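Local coordinates for protein cysteine S-methyltransferase NleE (Escherichia coli O157:H7, PDB 4R29) that transfers a methyl group from S-adenosylmethionine to protein cysteine, probably in the zinc fingers of host TAB2 and TAB3, which would silence NF-kappa-B signalling, at residues 99-102 and 106-109; 70-75 and 94-99. The protein carries 1 engineered substitution. All coordinates share one frame; numbering follows the deposited sequence.

How the contacts relate
Both contacts use helix 95-103, yet they work on different flanks of it; Trp-99 falls in both but makes its contacts in contact 2. Contact 1 ties the helix to the loop that follows and brings Arg-107 to the carboxylate of S-adenosylmethionine; contact 2 joins the same helix to helix 59-76, while Ser-98 on its cofactor side takes the amino group. Their centres lie about 10 Å apart, and they meet directly where Arg-107 NH2 probably bonds to Ser-98 O, 3.0 Å away. A second touch, between Leu-100 CD2 and Tyr-72 OH, is simple packing at 3.6 Å. One short helix thus links the methionine end of the cofactor to a neighbouring helix.

Contact 1: residues 99-102 and 106-109; sequences WLTV and KRPM. With SAM (S-adenosylmethionine), chain E.
Arg-107 reaches back across Thr-101 at a slant from the loop after helix 95-103, and its long side chain shows how a helix can steer a cationic group onto a ligand. Its backbone N donates to Thr-101 O at 3.1 Å. At CB the chain turns so that CG lies between the backbone N and the carbonyl carbon (chi1 60°). CG then passes Thr-101 O at 3.8 Å, CD runs on beside Thr-101 OG1, and NE donates to that hydroxyl oxygen at 2.9 Å, with OG1 tilted 25° out of the guanidinium plane. NH2 adds a weak bond to the same OG1. At the tip the two terminal nitrogens divide the carboxylate of SAM: NH1 bonds to SAM O at 2.8 Å and NH2 to SAM OXT at 2.6 Å. The backbone oxygen of Met-109 lies over one face of the guanidinium, toward its rim. Val-102 packs next to this, with CG2 3.5 Å from Met-109 C and its CA-H pointing at Arg-107 O. A further bond, from NH1 to Phe-202 O, completes the setting. With so many acceptors around it the guanidinium probably has little freedom to rotate, which should keep its positive charge fixed against the carboxylate and help balance the negative charge at this end of the cofactor.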
ATOM      1  N   TRP A  99      -4.728   3.501  -4.985  1.00 16.85           N
ATOM      2  CA  TRP A  99      -5.591   2.367  -5.358  1.00 18.22           C
ATOM      3  C   TRP A  99      -6.626   2.685  -6.451  1.00 16.07           C
ATOM      4  O   TRP A  99      -7.068   1.795  -7.169  1.00 17.15           O
ATOM      5  CB  TRP A  99      -6.252   1.701  -4.138  1.00 17.78           C
ATOM      6  CG  TRP A  99      -6.982   2.624  -3.209  1.00 16.69           C
ATOM      7  CD1 TRP A  99      -6.556   3.072  -1.994  1.00 18.96           C
ATOM      8  CD2 TRP A  99      -8.279   3.195  -3.410  1.00 19.96           C
ATOM      9  NE1 TRP A  99      -7.500   3.895  -1.430  1.00 19.26           N
ATOM     10  CE2 TRP A  99      -8.571   3.986  -2.275  1.00 20.22           C
ATOM     11  CE3 TRP A  99      -9.216   3.126  -4.443  1.00 15.16           C
ATOM     12  CZ2 TRP A  99      -9.762   4.701  -2.142  1.00 24.82           C
ATOM     13  CZ3 TRP A  99     -10.407   3.834  -4.306  1.00 22.38           C
ATOM     14  CH2 TRP A  99     -10.666   4.614  -3.165  1.00 23.25           C
ATOM     15  N   LEU A 100      -6.983   3.953  -6.586  1.00 16.99           N
ATOM     16  CA  LEU A 100      -7.924   4.369  -7.617  1.00 18.03           C
ATOM     17  C   LEU A 100      -7.381   4.059  -9.017  1.00 18.22           C
ATOM     18  O   LEU A 100      -8.108   3.571  -9.870  1.00 17.37           O
ATOM     19  CB  LEU A 100      -8.247   5.861  -7.488  1.00 14.60           C
ATOM     20  CG  LEU A 100      -9.346   6.325  -8.456  1.00 19.91           C
ATOM     21  CD1 LEU A 100     -10.625   5.493  -8.266  1.00 18.17           C
ATOM     22  CD2 LEU A 100      -9.661   7.824  -8.312  1.00 19.57           C
ATOM     23  N   THR A 101      -6.102   4.353  -9.243  1.00 15.39           N
ATOM     24  CA  THR A 101      -5.462   4.081 -10.522  1.00 18.59           C
ATOM     25  C   THR A 101      -5.409   2.570 -10.800  1.00 17.91           C
ATOM     26  O   THR A 101      -5.284   2.136 -11.939  1.00 17.99           O
ATOM     27  CB  THR A 101      -4.012   4.655 -10.561  1.00 18.85           C
ATOM     28  OG1 THR A 101      -3.311   4.239  -9.384  1.00 18.77           O
ATOM     29  CG2 THR A 101      -4.007   6.181 -10.623  1.00 17.41           C
ATOM     30  N   VAL A 102      -5.481   1.761  -9.753  1.00 15.06           N
ATOM     31  CA  VAL A 102      -5.465   0.331  -9.970  1.00 16.59           C
ATOM     32  C   VAL A 102      -6.885  -0.196 -10.241  1.00 18.02           C
ATOM     33  O   VAL A 102      -7.091  -0.941 -11.200  1.00 16.22           O
ATOM     34  CB  VAL A 102      -4.789  -0.420  -8.803  1.00 14.69           C
ATOM     35  CG1 VAL A 102      -4.891  -1.907  -9.006  1.00 16.01           C
ATOM     36  CG2 VAL A 102      -3.326   0.023  -8.664  1.00 15.94           C
ATOM     37  N   LYS A 106      -6.083   1.663 -14.739  1.00 17.75           N
ATOM     38  CA  LYS A 106      -5.021   2.458 -15.365  1.00 20.84           C
ATOM     39  C   LYS A 106      -3.658   1.776 -15.278  1.00 22.46           C
ATOM     40  O   LYS A 106      -2.809   1.961 -16.148  1.00 23.75           O
ATOM     41  CB  LYS A 106      -4.892   3.828 -14.711  1.00 19.78           C
ATOM     42  CG  LYS A 106      -5.931   4.840 -15.108  1.00 22.77           C
ATOM     43  CD  LYS A 106      -5.458   6.217 -14.679  1.00 23.28           C
ATOM     44  CE  LYS A 106      -6.576   7.194 -14.706  1.00 25.90           C
ATOM     45  NZ  LYS A 106      -7.758   6.576 -14.022  1.00 35.65           N
ATOM     46  N   ARG A 107      -3.442   1.009 -14.217  1.00 16.28           N
ATOM     47  CA  ARG A 107      -2.165   0.326 -14.027  1.00 21.46           C
ATOM     48  C   ARG A 107      -2.380  -0.946 -13.213  1.00 20.27           C
ATOM     49  O   ARG A 107      -3.406  -1.098 -12.553  1.00 16.37           O
ATOM     50  CB  ARG A 107      -1.128   1.253 -13.342  1.00 19.30           C
ATOM     51  CG  ARG A 107      -1.539   1.753 -11.964  1.00 18.34           C
ATOM     52  CD  ARG A 107      -0.430   2.567 -11.279  1.00 17.65           C
ATOM     53  NE  ARG A 107      -0.823   2.929  -9.923  1.00 20.62           N
ATOM     54  CZ  ARG A 107       0.016   3.227  -8.929  1.00 22.01           C
ATOM     55  NH1 ARG A 107       1.341   3.225  -9.123  1.00 20.00           N
ATOM     56  NH2 ARG A 107      -0.476   3.539  -7.737  1.00 14.03           N
ATOM     57  N   PRO A 108      -1.408  -1.864 -13.262  1.00 18.87           N
ATOM     58  CA  PRO A 108      -1.572  -3.155 -12.584  1.00 21.99           C
ATOM     59  C   PRO A 108      -1.285  -3.177 -11.062  1.00 18.66           C
ATOM     60  O   PRO A 108      -1.766  -4.083 -10.393  1.00 19.67           O
ATOM     61  CB  PRO A 108      -0.597  -4.071 -13.351  1.00 21.20           C
ATOM     62  CG  PRO A 108       0.468  -3.147 -13.835  1.00 21.00           C
ATOM     63  CD  PRO A 108      -0.262  -1.865 -14.189  1.00 22.27           C
ATOM     64  N   MET A 109      -0.490  -2.256 -10.535  1.00 17.50           N
ATOM     65  CA  MET A 109      -0.311  -2.192  -9.079  1.00 18.85           C
ATOM     66  C   MET A 109       0.074  -0.837  -8.499  1.00 15.99           C
ATOM     67  O   MET A 109       0.537   0.065  -9.201  1.00 15.39           O
ATOM     68  CB  MET A 109       0.547  -3.342  -8.507  1.00 21.14           C
ATOM     69  CG  MET A 109       2.004  -3.124  -8.352  1.00 22.46           C
ATOM     70  SD  MET A 109       2.666  -2.072  -7.014  1.00 18.22           S
ATOM     71  CE  MET A 109       4.275  -1.902  -7.793  1.00 16.56           C
TER
HETATM   72  N   SAM E 301       1.553   5.406  -3.541  1.00 21.51           N
HETATM   73  CA  SAM E 301       2.521   5.274  -4.631  1.00 25.67           C
HETATM   74  C   SAM E 301       1.968   4.436  -5.778  1.00 22.86           C
HETATM   75  O   SAM E 301       2.463   4.544  -6.905  1.00 21.16           O
HETATM   76  OXT SAM E 301       1.044   3.626  -5.584  1.00 19.90           O
HETATM   77  CB  SAM E 301       3.829   4.638  -4.173  1.00 21.32           C
HETATM   78  CG  SAM E 301       4.699   5.534  -3.305  1.00 30.12           C
HETATM   79  SD  SAM E 301       6.437   4.997  -3.207  1.00 36.13           S
HETATM   80  CE  SAM E 301       7.005   6.356  -2.152  1.00 31.69           C
HETATM   81  C5' SAM E 301       7.040   5.639  -4.788  1.00 30.19           C
HETATM   82  C4' SAM E 301       8.506   5.267  -4.990  1.00 27.71           C
HETATM   83  O4' SAM E 301       8.832   5.299  -6.368  1.00 27.15           O
HETATM   84  C3' SAM E 301       9.450   6.232  -4.279  1.00 27.50           C
HETATM   85  O3' SAM E 301       9.792   5.768  -2.986  1.00 23.85           O
HETATM   86  C2' SAM E 301      10.652   6.287  -5.197  1.00 25.28           C
HETATM   87  O2' SAM E 301      11.553   5.324  -4.731  1.00 19.46           O
HETATM   88  C1' SAM E 301      10.136   5.825  -6.558  1.00 25.53           C
HETATM   89  N9  SAM E 301       9.970   6.917  -7.538  1.00 21.30           N
HETATM   90  C8  SAM E 301      10.506   6.952  -8.797  1.00 23.33           C
HETATM   91  N7  SAM E 301      10.111   8.079  -9.417  1.00 21.97           N
HETATM   92  C5  SAM E 301       9.318   8.767  -8.567  1.00 24.00           C
HETATM   93  C6  SAM E 301       8.651   9.977  -8.696  1.00 20.38           C
HETATM   94  N6  SAM E 301       8.743  10.674  -9.825  1.00 24.53           N
HETATM   95  N1  SAM E 301       7.900  10.446  -7.644  1.00 26.32           N
HETATM   96  C2  SAM E 301       7.803   9.709  -6.477  1.00 27.36           C
HETATM   97  N3  SAM E 301       8.465   8.504  -6.353  1.00 26.29           N
HETATM   98  C4  SAM E 301       9.212   8.039  -7.385  1.00 22.72           C

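Contact 2: residues 70-75 and 94-99; sequences FSYMKT and TPEGSW. With SAM (S-adenosylmethionine), chain E.
A Met-aromatic contact, Met-73 on Trp-99, forms the heart of this junction between helix 59-76 and the opening turns of helix 95-103, the helix that receives the amino group of SAM. The axes of the two short segments cross at -40° and stay 12.9 Å apart, so large side chains must span the gap. In Trp-99 the bond from CA to CB points toward helix 59-76, and CG, lodged between the backbone N and carbonyl carbon (chi1 52°), sets the indole beside Met-73. Met-73 CE sits over one face of the six-membered ring of Trp-99 in a CH-pi contact, 3.6 Å from the centroid, with SD above the same face at a greater distance; Glu-96 O lies over the opposite face. Tyr-72 comes in at the indole edge, where its CE2 is 3.7 Å from Trp-99 CH2 and the ring planes stand 66° apart. Tyr-72 OH donates to Glu-96 OE2 at 3.0 Å, meeting that oxygen from above the carboxylate plane. On the cofactor side, SAM N donates to Ser-98 OG at 2.6 Å, and the serine hydroxyl in turn donates a hydrogen bond to Thr-94 O. Thr-94 is also the N-cap, its OG1 accepting from Gly-97 N at 3.2 Å. Around the joint, helix 120-125 adds Ala-124 against Met-73 and Leu-125 against Trp-99, while Phe-112 of strand 109-114 meets the indole edge-to-face, linking helix 95-103 to the sheet.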
ATOM      1  N   PHE A  70     -17.225   1.706  -0.491  1.00 23.07           N
ATOM      2  CA  PHE A  70     -17.347   0.548  -1.380  1.00 25.81           C
ATOM      3  C   PHE A  70     -18.185   0.870  -2.621  1.00 25.60           C
ATOM      4  O   PHE A  70     -17.850   0.450  -3.732  1.00 22.14           O
ATOM      5  CB  PHE A  70     -17.913  -0.660  -0.629  1.00 24.24           C
ATOM      6  CG  PHE A  70     -17.909  -1.938  -1.427  1.00 27.80           C
ATOM      7  CD1 PHE A  70     -16.759  -2.363  -2.090  1.00 26.75           C
ATOM      8  CD2 PHE A  70     -19.049  -2.737  -1.489  1.00 23.99           C
ATOM      9  CE1 PHE A  70     -16.744  -3.570  -2.817  1.00 25.16           C
ATOM     10  CE2 PHE A  70     -19.051  -3.924  -2.212  1.00 27.91           C
ATOM     11  CZ  PHE A  70     -17.893  -4.345  -2.877  1.00 29.23           C
ATOM     12  N   SER A  71     -19.253   1.642  -2.433  1.00 26.14           N
ATOM     13  CA  SER A  71     -20.069   2.094  -3.557  1.00 27.39           C
ATOM     14  C   SER A  71     -19.242   2.945  -4.492  1.00 25.16           C
ATOM     15  O   SER A  71     -19.287   2.778  -5.710  1.00 25.29           O
ATOM     16  CB  SER A  71     -21.256   2.921  -3.066  1.00 29.25           C
ATOM     17  OG  SER A  71     -22.160   2.093  -2.371  1.00 34.19           O
ATOM     18  N   TYR A  72     -18.519   3.890  -3.908  1.00 24.73           N
ATOM     19  CA  TYR A  72     -17.611   4.735  -4.665  1.00 25.79           C
ATOM     20  C   TYR A  72     -16.661   3.873  -5.508  1.00 24.39           C
ATOM     21  O   TYR A  72     -16.452   4.152  -6.682  1.00 24.97           O
ATOM     22  CB  TYR A  72     -16.842   5.640  -3.697  1.00 26.61           C
ATOM     23  CG  TYR A  72     -15.587   6.300  -4.243  1.00 31.54           C
ATOM     24  CD1 TYR A  72     -15.541   6.820  -5.525  1.00 36.65           C
ATOM     25  CD2 TYR A  72     -14.461   6.433  -3.458  1.00 33.73           C
ATOM     26  CE1 TYR A  72     -14.394   7.443  -6.014  1.00 33.34           C
ATOM     27  CE2 TYR A  72     -13.321   7.049  -3.933  1.00 35.48           C
ATOM     28  CZ  TYR A  72     -13.292   7.552  -5.208  1.00 31.89           C
ATOM     29  OH  TYR A  72     -12.149   8.171  -5.668  1.00 33.24           O
ATOM     30  N   MET A  73     -16.096   2.825  -4.911  1.00 20.89           N
ATOM     31  CA  MET A  73     -15.143   1.970  -5.618  1.00 20.64           C
ATOM     32  C   MET A  73     -15.781   1.177  -6.763  1.00 21.32           C
ATOM     33  O   MET A  73     -15.183   0.985  -7.834  1.00 18.68           O
ATOM     34  CB  MET A  73     -14.460   1.021  -4.637  1.00 17.98           C
ATOM     35  CG  MET A  73     -13.473   1.715  -3.706  1.00 22.39           C
ATOM     36  SD  MET A  73     -12.784   0.559  -2.516  1.00 22.14           S
ATOM     37  CE  MET A  73     -11.724   1.637  -1.542  1.00 21.02           C
ATOM     38  N   LYS A  74     -17.006   0.727  -6.529  1.00 22.23           N
ATOM     39  CA  LYS A  74     -17.742  -0.060  -7.511  1.00 21.42           C
ATOM     40  C   LYS A  74     -18.078   0.781  -8.723  1.00 22.78           C
ATOM     41  O   LYS A  74     -18.008   0.306  -9.851  1.00 23.69           O
ATOM     42  CB  LYS A  74     -19.003  -0.642  -6.876  1.00 23.90           C
ATOM     43  CG  LYS A  74     -18.727  -1.824  -5.951  1.00 26.00           C
ATOM     44  CD  LYS A  74     -20.027  -2.436  -5.443  1.00 29.40           C
ATOM     45  CE  LYS A  74     -20.851  -1.406  -4.669  1.00 28.76           C
ATOM     46  NZ  LYS A  74     -22.156  -1.990  -4.240  1.00 29.68           N
ATOM     47  N   THR A  75     -18.421   2.045  -8.485  1.00 21.66           N
ATOM     48  CA  THR A  75     -18.653   2.979  -9.573  1.00 23.44           C
ATOM     49  C   THR A  75     -17.382   3.168 -10.419  1.00 26.00           C
ATOM     50  O   THR A  75     -17.446   3.182 -11.652  1.00 25.24           O
ATOM     51  CB  THR A  75     -19.171   4.358  -9.052  1.00 26.13           C
ATOM     52  OG1 THR A  75     -20.342   4.168  -8.233  1.00 23.19           O
ATOM     53  CG2 THR A  75     -19.533   5.279 -10.232  1.00 24.86           C
ATOM     54  N   THR A  94      -1.398  10.159  -3.333  1.00 21.83           N
ATOM     55  CA  THR A  94      -2.146  10.005  -2.090  1.00 18.60           C
ATOM     56  C   THR A  94      -2.525   8.536  -1.944  1.00 19.83           C
ATOM     57  O   THR A  94      -2.485   7.788  -2.919  1.00 20.44           O
ATOM     58  CB  THR A  94      -3.418  10.899  -2.072  1.00 23.91           C
ATOM     59  OG1 THR A  94      -4.342  10.461  -3.080  1.00 16.34           O
ATOM     60  CG2 THR A  94      -3.053  12.371  -2.309  1.00 23.75           C
ATOM     61  N   PRO A  95      -2.875   8.100  -0.729  1.00 20.10           N
ATOM     62  CA  PRO A  95      -3.329   6.707  -0.642  1.00 18.59           C
ATOM     63  C   PRO A  95      -4.495   6.428  -1.586  1.00 22.07           C
ATOM     64  O   PRO A  95      -4.534   5.385  -2.247  1.00 20.31           O
ATOM     65  CB  PRO A  95      -3.795   6.575   0.812  1.00 24.00           C
ATOM     66  CG  PRO A  95      -2.977   7.606   1.574  1.00 23.87           C
ATOM     67  CD  PRO A  95      -2.626   8.708   0.594  1.00 22.62           C
ATOM     68  N   GLU A  96      -5.436   7.362  -1.659  1.00 20.15           N
ATOM     69  CA  GLU A  96      -6.653   7.148  -2.425  1.00 21.43           C
ATOM     70  C   GLU A  96      -6.354   6.983  -3.927  1.00 20.19           C
ATOM     71  O   GLU A  96      -6.839   6.057  -4.567  1.00 19.95           O
ATOM     72  CB  GLU A  96      -7.648   8.285  -2.162  1.00 19.57           C
ATOM     73  CG  GLU A  96      -9.028   8.019  -2.696  1.00 32.00           C
ATOM     74  CD  GLU A  96      -9.981   9.211  -2.551  1.00 37.84           C
ATOM     75  OE1 GLU A  96      -9.565  10.263  -2.001  1.00 41.91           O
ATOM     76  OE2 GLU A  96     -11.150   9.081  -2.985  1.00 31.40           O
ATOM     77  N   GLY A  97      -5.537   7.867  -4.480  1.00 18.00           N
ATOM     78  CA  GLY A  97      -5.140   7.760  -5.874  1.00 17.17           C
ATOM     79  C   GLY A  97      -4.300   6.520  -6.132  1.00 21.01           C
ATOM     80  O   GLY A  97      -4.328   5.960  -7.233  1.00 19.97           O
ATOM     81  N   SER A  98      -3.558   6.084  -5.111  1.00 19.69           N
ATOM     82  CA  SER A  98      -2.726   4.890  -5.215  1.00 18.67           C
ATOM     83  C   SER A  98      -3.545   3.663  -5.588  1.00 18.69           C
ATOM     84  O   SER A  98      -3.115   2.873  -6.425  1.00 14.55           O
ATOM     85  CB  SER A  98      -1.947   4.644  -3.920  1.00 17.97           C
ATOM     86  OG  SER A  98      -1.065   5.727  -3.638  1.00 19.83           O
ATOM     87  N   TRP A  99      -4.728   3.501  -4.985  1.00 16.85           N
ATOM     88  CA  TRP A  99      -5.591   2.367  -5.358  1.00 18.22           C
ATOM     89  C   TRP A  99      -6.626   2.685  -6.451  1.00 16.07           C
ATOM     90  O   TRP A  99      -7.068   1.795  -7.169  1.00 17.15           O
ATOM     91  CB  TRP A  99      -6.252   1.701  -4.138  1.00 17.78           C
ATOM     92  CG  TRP A  99      -6.982   2.624  -3.209  1.00 16.69           C
ATOM     93  CD1 TRP A  99      -6.556   3.072  -1.994  1.00 18.96           C
ATOM     94  CD2 TRP A  99      -8.279   3.195  -3.410  1.00 19.96           C
ATOM     95  NE1 TRP A  99      -7.500   3.895  -1.430  1.00 19.26           N
ATOM     96  CE2 TRP A  99      -8.571   3.986  -2.275  1.00 20.22           C
ATOM     97  CE3 TRP A  99      -9.216   3.126  -4.443  1.00 15.16           C
ATOM     98  CZ2 TRP A  99      -9.762   4.701  -2.142  1.00 24.82           C
ATOM     99  CZ3 TRP A  99     -10.407   3.834  -4.306  1.00 22.38           C
ATOM    100  CH2 TRP A  99     -10.666   4.614  -3.165  1.00 23.25           C
TER
HETATM  101  N   SAM E 301       1.553   5.406  -3.541  1.00 21.51           N
HETATM  102  CA  SAM E 301       2.521   5.274  -4.631  1.00 25.67           C
HETATM  103  C   SAM E 301       1.968   4.436  -5.778  1.00 22.86           C
HETATM  104  O   SAM E 301       2.463   4.544  -6.905  1.00 21.16           O
HETATM  105  OXT SAM E 301       1.044   3.626  -5.584  1.00 19.90           O
HETATM  106  CB  SAM E 301       3.829   4.638  -4.173  1.00 21.32           C
HETATM  107  CG  SAM E 301       4.699   5.534  -3.305  1.00 30.12           C
HETATM  108  SD  SAM E 301       6.437   4.997  -3.207  1.00 36.13           S
HETATM  109  CE  SAM E 301       7.005   6.356  -2.152  1.00 31.69           C
HETATM  110  C5' SAM E 301       7.040   5.639  -4.788  1.00 30.19           C
HETATM  111  C4' SAM E 301       8.506   5.267  -4.990  1.00 27.71           C
HETATM  112  O4' SAM E 301       8.832   5.299  -6.368  1.00 27.15           O
HETATM  113  C3' SAM E 301       9.450   6.232  -4.279  1.00 27.50           C
HETATM  114  O3' SAM E 301       9.792   5.768  -2.986  1.00 23.85           O
HETATM  115  C2' SAM E 301      10.652   6.287  -5.197  1.00 25.28           C
HETATM  116  O2' SAM E 301      11.553   5.324  -4.731  1.00 19.46           O
HETATM  117  C1' SAM E 301      10.136   5.825  -6.558  1.00 25.53           C
HETATM  118  N9  SAM E 301       9.970   6.917  -7.538  1.00 21.30           N
HETATM  119  C8  SAM E 301      10.506   6.952  -8.797  1.00 23.33           C
HETATM  120  N7  SAM E 301      10.111   8.079  -9.417  1.00 21.97           N
HETATM  121  C5  SAM E 301       9.318   8.767  -8.567  1.00 24.00           C
HETATM  122  C6  SAM E 301       8.651   9.977  -8.696  1.00 20.38           C
HETATM  123  N6  SAM E 301       8.743  10.674  -9.825  1.00 24.53           N
HETATM  124  N1  SAM E 301       7.900  10.446  -7.644  1.00 26.32           N
HETATM  125  C2  SAM E 301       7.803   9.709  -6.477  1.00 27.36           C
HETATM  126  N3  SAM E 301       8.465   8.504  -6.353  1.00 26.29           N
HETATM  127  C4  SAM E 301       9.212   8.039  -7.385  1.00 22.72           C